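Long-range contact in inorganic polyphosphate/ATP-glucomannokinase (Arthrobacter sp., PDB 1WOQ), which phosphorylates glucose and mannose, using inorganic polyphosphate or ATP as the phosphoryl donor: residues 16-28 / 40-54. Sequence-based numbering, arbitrary orientation.
Sequences GIDIGGTGIKGGI and RFRVPTPQPATPESV. With PO4 (phosphate ion), chain E; PO4 (phosphate ion), chain D.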
loop_
_atom_site.group_PDB
_atom_site.type_symbol
_atom_site.label_atom_id
_atom_site.label_comp_id
_atom_site.label_asym_id
_atom_site.label_seq_id
_atom_site.Cartn_x
_atom_site.Cartn_y
_atom_site.Cartn_z
ATOM N N GLY A 16 -8.984 -0.965 9.606
ATOM C CA GLY A 16 -8.303 -0.667 8.357
ATOM C C GLY A 16 -8.348 -1.929 7.516
ATOM O O GLY A 16 -8.165 -3.025 8.044
ATOM N N ILE A 17 -8.596 -1.786 6.216
ATOM C CA ILE A 17 -8.682 -2.926 5.307
ATOM C C ILE A 17 -7.696 -2.730 4.159
ATOM O O ILE A 17 -7.629 -1.651 3.578
ATOM C CB ILE A 17 -10.113 -3.056 4.717
ATOM C CG1 ILE A 17 -11.139 -3.185 5.848
ATOM C CG2 ILE A 17 -10.198 -4.273 3.795
ATOM C CD1 ILE A 17 -11.018 -4.466 6.657
ATOM N N ASP A 18 -6.941 -3.776 3.828
ATOM C CA ASP A 18 -5.956 -3.703 2.751
ATOM C C ASP A 18 -6.337 -4.691 1.647
ATOM O O ASP A 18 -6.340 -5.906 1.859
ATOM C CB ASP A 18 -4.563 -4.013 3.327
ATOM C CG ASP A 18 -3.431 -3.757 2.340
ATOM O OD1 ASP A 18 -3.550 -2.870 1.471
ATOM O OD2 ASP A 18 -2.394 -4.440 2.453
ATOM N N ILE A 19 -6.685 -4.161 0.477
ATOM C CA ILE A 19 -7.073 -4.997 -0.655
ATOM C C ILE A 19 -5.845 -5.313 -1.498
ATOM O O ILE A 19 -5.261 -4.424 -2.125
ATOM C CB ILE A 19 -8.129 -4.295 -1.536
ATOM C CG1 ILE A 19 -9.403 -4.047 -0.721
ATOM C CG2 ILE A 19 -8.432 -5.149 -2.766
ATOM C CD1 ILE A 19 -10.466 -3.239 -1.449
ATOM N N GLY A 20 -5.452 -6.582 -1.504
ATOM C CA GLY A 20 -4.288 -6.991 -2.265
ATOM C C GLY A 20 -4.631 -7.908 -3.420
ATOM O O GLY A 20 -5.792 -8.262 -3.622
ATOM N N GLY A 21 -3.611 -8.298 -4.177
ATOM C CA GLY A 21 -3.827 -9.172 -5.311
ATOM C C GLY A 21 -4.233 -10.579 -4.916
ATOM O O GLY A 21 -5.060 -11.196 -5.586
ATOM N N THR A 22 -3.666 -11.089 -3.827
ATOM C CA THR A 22 -3.977 -12.442 -3.383
ATOM C C THR A 22 -4.806 -12.508 -2.106
ATOM O O THR A 22 -5.414 -13.534 -1.813
ATOM C CB THR A 22 -2.693 -13.267 -3.166
ATOM O OG1 THR A 22 -1.924 -12.695 -2.101
ATOM C CG2 THR A 22 -1.856 -13.286 -4.436
ATOM N N GLY A 23 -4.838 -11.424 -1.342
ATOM C CA GLY A 23 -5.615 -11.447 -0.118
ATOM C C GLY A 23 -6.191 -10.107 0.294
ATOM O O GLY A 23 -5.635 -9.056 -0.022
ATOM N N ILE A 24 -7.327 -10.157 0.982
ATOM C CA ILE A 24 -7.990 -8.964 1.490
ATOM C C ILE A 24 -7.942 -9.144 2.995
ATOM O O ILE A 24 -8.600 -10.025 3.551
ATOM C CB ILE A 24 -9.445 -8.878 1.013
ATOM C CG1 ILE A 24 -9.463 -8.609 -0.494
ATOM C CG2 ILE A 24 -10.190 -7.787 1.781
ATOM C CD1 ILE A 24 -10.846 -8.495 -1.079
ATOM N N LYS A 25 -7.134 -8.324 3.650
ATOM C CA LYS A 25 -6.960 -8.433 5.084
ATOM C C LYS A 25 -7.309 -7.165 5.831
ATOM O O LYS A 25 -7.297 -6.069 5.270
ATOM C CB LYS A 25 -5.516 -8.827 5.387
ATOM C CG LYS A 25 -4.494 -7.951 4.691
ATOM C CD LYS A 25 -3.074 -8.449 4.928
ATOM C CE LYS A 25 -2.080 -7.648 4.102
ATOM N NZ LYS A 25 -0.680 -8.120 4.292
ATOM N N GLY A 26 -7.618 -7.323 7.110
ATOM C CA GLY A 26 -7.967 -6.168 7.908
ATOM C C GLY A 26 -7.512 -6.338 9.338
ATOM O O GLY A 26 -7.134 -7.432 9.765
ATOM N N GLY A 27 -7.552 -5.242 10.079
ATOM C CA GLY A 27 -7.151 -5.278 11.468
ATOM C C GLY A 27 -7.735 -4.089 12.194
ATOM O O GLY A 27 -8.126 -3.104 11.569
ATOM N N ILE A 28 -7.817 -4.196 13.515
ATOM C CA ILE A 28 -8.321 -3.115 14.347
ATOM C C ILE A 28 -7.053 -2.372 14.738
ATOM O O ILE A 28 -6.163 -2.937 15.373
ATOM C CB ILE A 28 -9.054 -3.678 15.585
ATOM C CG1 ILE A 28 -10.318 -4.412 15.122
ATOM C CG2 ILE A 28 -9.411 -2.554 16.553
ATOM C CD1 ILE A 28 -10.998 -5.235 16.204
ATOM N N ARG A 40 -4.703 -9.937 12.745
ATOM C CA ARG A 40 -5.275 -9.431 11.507
ATOM C C ARG A 40 -6.118 -10.573 10.956
ATOM O O ARG A 40 -5.852 -11.743 11.247
ATOM C CB ARG A 40 -4.177 -9.048 10.513
ATOM C CG ARG A 40 -3.272 -10.185 10.103
ATOM C CD ARG A 40 -1.917 -9.646 9.681
ATOM N NE ARG A 40 -1.015 -10.700 9.232
ATOM C CZ ARG A 40 0.310 -10.606 9.264
ATOM N NH1 ARG A 40 0.881 -9.504 9.732
ATOM N NH2 ARG A 40 1.061 -11.608 8.829
ATOM N N PHE A 41 -7.137 -10.237 10.177
ATOM C CA PHE A 41 -8.028 -11.238 9.605
ATOM C C PHE A 41 -7.974 -11.129 8.091
ATOM O O PHE A 41 -8.001 -10.028 7.544
ATOM C CB PHE A 41 -9.453 -10.996 10.095
ATOM C CG PHE A 41 -10.422 -12.061 9.686
ATOM C CD1 PHE A 41 -10.389 -13.315 10.286
ATOM C CD2 PHE A 41 -11.370 -11.811 8.698
ATOM C CE1 PHE A 41 -11.291 -14.309 9.909
ATOM C CE2 PHE A 41 -12.276 -12.796 8.315
ATOM C CZ PHE A 41 -12.236 -14.049 8.922
ATOM N N ARG A 42 -7.901 -12.269 7.411
ATOM C CA ARG A 42 -7.816 -12.264 5.958
ATOM C C ARG A 42 -8.709 -13.287 5.273
ATOM O O ARG A 42 -8.967 -14.367 5.804
ATOM C CB ARG A 42 -6.365 -12.516 5.523
ATOM C CG ARG A 42 -6.171 -12.586 4.013
ATOM C CD ARG A 42 -4.843 -13.230 3.621
ATOM N NE ARG A 42 -3.667 -12.512 4.115
ATOM C CZ ARG A 42 -3.055 -12.767 5.269
ATOM N NH1 ARG A 42 -3.502 -13.731 6.065
ATOM N NH2 ARG A 42 -1.983 -12.064 5.622
ATOM N N VAL A 43 -9.188 -12.921 4.090
ATOM C CA VAL A 43 -9.998 -13.815 3.274
ATOM C C VAL A 43 -9.346 -13.727 1.901
ATOM O O VAL A 43 -8.661 -12.746 1.593
ATOM C CB VAL A 43 -11.482 -13.383 3.195
ATOM C CG1 VAL A 43 -12.090 -13.365 4.593
ATOM C CG2 VAL A 43 -11.607 -12.023 2.529
ATOM N N PRO A 44 -9.521 -14.758 1.066
ATOM C CA PRO A 44 -8.916 -14.743 -0.267
ATOM C C PRO A 44 -9.490 -13.661 -1.167
ATOM O O PRO A 44 -10.682 -13.362 -1.105
ATOM C CB PRO A 44 -9.224 -16.140 -0.807
ATOM C CG PRO A 44 -9.356 -16.970 0.435
ATOM C CD PRO A 44 -10.144 -16.062 1.341
ATOM N N THR A 45 -8.639 -13.070 -1.999
ATOM C CA THR A 45 -9.110 -12.056 -2.926
ATOM C C THR A 45 -9.914 -12.829 -3.964
ATOM O O THR A 45 -9.391 -13.738 -4.618
ATOM C CB THR A 45 -7.950 -11.331 -3.630
ATOM O OG1 THR A 45 -7.135 -10.663 -2.657
ATOM C CG2 THR A 45 -8.493 -10.307 -4.618
ATOM N N PRO A 46 -11.201 -12.493 -4.122
ATOM C CA PRO A 46 -12.025 -13.200 -5.103
ATOM C C PRO A 46 -11.475 -13.069 -6.518
ATOM O O PRO A 46 -10.810 -12.086 -6.850
ATOM C CB PRO A 46 -13.394 -12.546 -4.937
ATOM C CG PRO A 46 -13.045 -11.146 -4.526
ATOM C CD PRO A 46 -11.940 -11.368 -3.523
ATOM N N GLN A 47 -11.747 -14.074 -7.345
ATOM C CA GLN A 47 -11.284 -14.068 -8.723
ATOM C C GLN A 47 -12.400 -14.506 -9.663
ATOM O O GLN A 47 -12.942 -15.604 -9.531
ATOM C CB GLN A 47 -10.069 -14.984 -8.881
ATOM C CG GLN A 47 -8.853 -14.521 -8.090
ATOM C CD GLN A 47 -8.353 -13.151 -8.526
ATOM O OE1 GLN A 47 -7.530 -12.535 -7.849
ATOM N NE2 GLN A 47 -8.844 -12.673 -9.666
ATOM N N PRO A 48 -12.770 -13.636 -10.616
ATOM C CA PRO A 48 -12.174 -12.309 -10.804
ATOM C C PRO A 48 -12.483 -11.365 -9.644
ATOM O O PRO A 48 -13.481 -11.535 -8.946
ATOM C CB PRO A 48 -12.799 -11.839 -12.113
ATOM C CG PRO A 48 -14.163 -12.441 -12.048
ATOM C CD PRO A 48 -13.871 -13.851 -11.573
ATOM N N ALA A 49 -11.621 -10.377 -9.438
ATOM C CA ALA A 49 -11.816 -9.415 -8.365
ATOM C C ALA A 49 -12.602 -8.219 -8.893
ATOM O O ALA A 49 -12.026 -7.187 -9.231
ATOM C CB ALA A 49 -10.467 -8.962 -7.813
ATOM N N THR A 50 -13.921 -8.370 -8.963
ATOM C CA THR A 50 -14.794 -7.308 -9.452
ATOM C C THR A 50 -15.334 -6.483 -8.294
ATOM O O THR A 50 -15.302 -6.923 -7.147
ATOM C CB THR A 50 -15.999 -7.884 -10.213
ATOM O OG1 THR A 50 -16.805 -8.654 -9.312
ATOM C CG2 THR A 50 -15.532 -8.763 -11.358
ATOM N N PRO A 51 -15.841 -5.275 -8.582
ATOM C CA PRO A 51 -16.386 -4.415 -7.532
ATOM C C PRO A 51 -17.350 -5.178 -6.630
ATOM O O PRO A 51 -17.280 -5.089 -5.408
ATOM C CB PRO A 51 -17.079 -3.314 -8.325
ATOM C CG PRO A 51 -16.173 -3.161 -9.509
ATOM C CD PRO A 51 -15.899 -4.601 -9.894
ATOM N N GLU A 52 -18.246 -5.942 -7.247
ATOM C CA GLU A 52 -19.228 -6.710 -6.495
ATOM C C GLU A 52 -18.617 -7.796 -5.610
ATOM O O GLU A 52 -18.959 -7.901 -4.434
ATOM C CB GLU A 52 -20.245 -7.329 -7.458
ATOM C CG GLU A 52 -21.243 -8.263 -6.798
ATOM C CD GLU A 52 -22.395 -8.622 -7.716
ATOM O OE1 GLU A 52 -23.188 -7.717 -8.050
ATOM O OE2 GLU A 52 -22.505 -9.805 -8.104
ATOM N N SER A 53 -17.710 -8.596 -6.166
ATOM C CA SER A 53 -17.082 -9.674 -5.402
ATOM C C SER A 53 -16.179 -9.133 -4.301
ATOM O O SER A 53 -16.166 -9.652 -3.183
ATOM C CB SER A 53 -16.274 -10.594 -6.326
ATOM O OG SER A 53 -15.131 -9.938 -6.848
ATOM N N VAL A 54 -15.425 -8.089 -4.618
ATOM C CA VAL A 54 -14.533 -7.477 -3.636
ATOM C C VAL A 54 -15.342 -6.854 -2.500
ATOM O O VAL A 54 -14.960 -6.940 -1.337
ATOM C CB VAL A 54 -13.652 -6.394 -4.294
ATOM C CG1 VAL A 54 -12.892 -5.609 -3.231
ATOM C CG2 VAL A 54 -12.675 -7.054 -5.262
HETATM P P PO4 E . -1.309 -10.713 1.837
HETATM O O1 PO4 E . -0.663 -11.253 3.183
HETATM O O2 PO4 E . -1.133 -11.583 0.611
HETATM O O3 PO4 E . -2.804 -10.639 2.236
HETATM O O4 PO4 E . -0.702 -9.326 1.713
HETATM P P PO4 D . 0.006 -7.195 -3.554
HETATM O O1 PO4 D . -0.716 -5.837 -3.167
HETATM O O2 PO4 D . 1.443 -7.072 -4.010
HETATM O O3 PO4 D . -0.073 -7.964 -2.215
HETATM O O4 PO4 D . -0.933 -7.786 -4.593
HETATM O O HOH W 1 -6.718 -9.993 -7.312
#
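O1 of the phosphate ion of chain E takes Arg42 NH2 at 2.9 Å and a weak bond from Lys25 NZ. The two residues are a non-hydrogen-bonded pair on adjacent antiparallel strands. Arg42 NE meets phosphate O3 at 2.8 Å, nearly straight at 168° and in the plane of the guanidinium. Lys25 NZ gives O4 a bond of 2.8 Å. The two side chains lie alongside each other and point the same way. Lys25 CB sits over one face of the guanidinium, and CD runs past NH2 at 3.8 Å, while a bend at chi3 (-61°) turns Arg42 back to the ion. With an alanine at Lys25, phosphate O4 and Asn248 O would probably lose their lysine partner, and Arg42 the aliphatic chain beside it.

Paired backbone bonds join Ile24 with Val43 and Gly26 with Phe41, the hydrogen-bonded pairs of the hairpin. At the 20-23 turn, Thr45 OG1 donates to Gly20 O (2.9 Å) from above the carbonyl plane, and Thr45 N bonds Thr22 O. A water bridges Gly21 O and Gln47 OE1. On the sheet face away from the phosphate, Ile24 CD1 packs on Pro46 CD (3.9 Å) and Val54 CG1, against helix 51-66.

Gly21 N binds phosphate D, O4. The glycine-rich turn follows the first strand, as in the phosphate-binding loop of ASKHA kinases. Both ions probably come from the crystallisation liquor, but their positions are consistent with sites for the donor's phosphates.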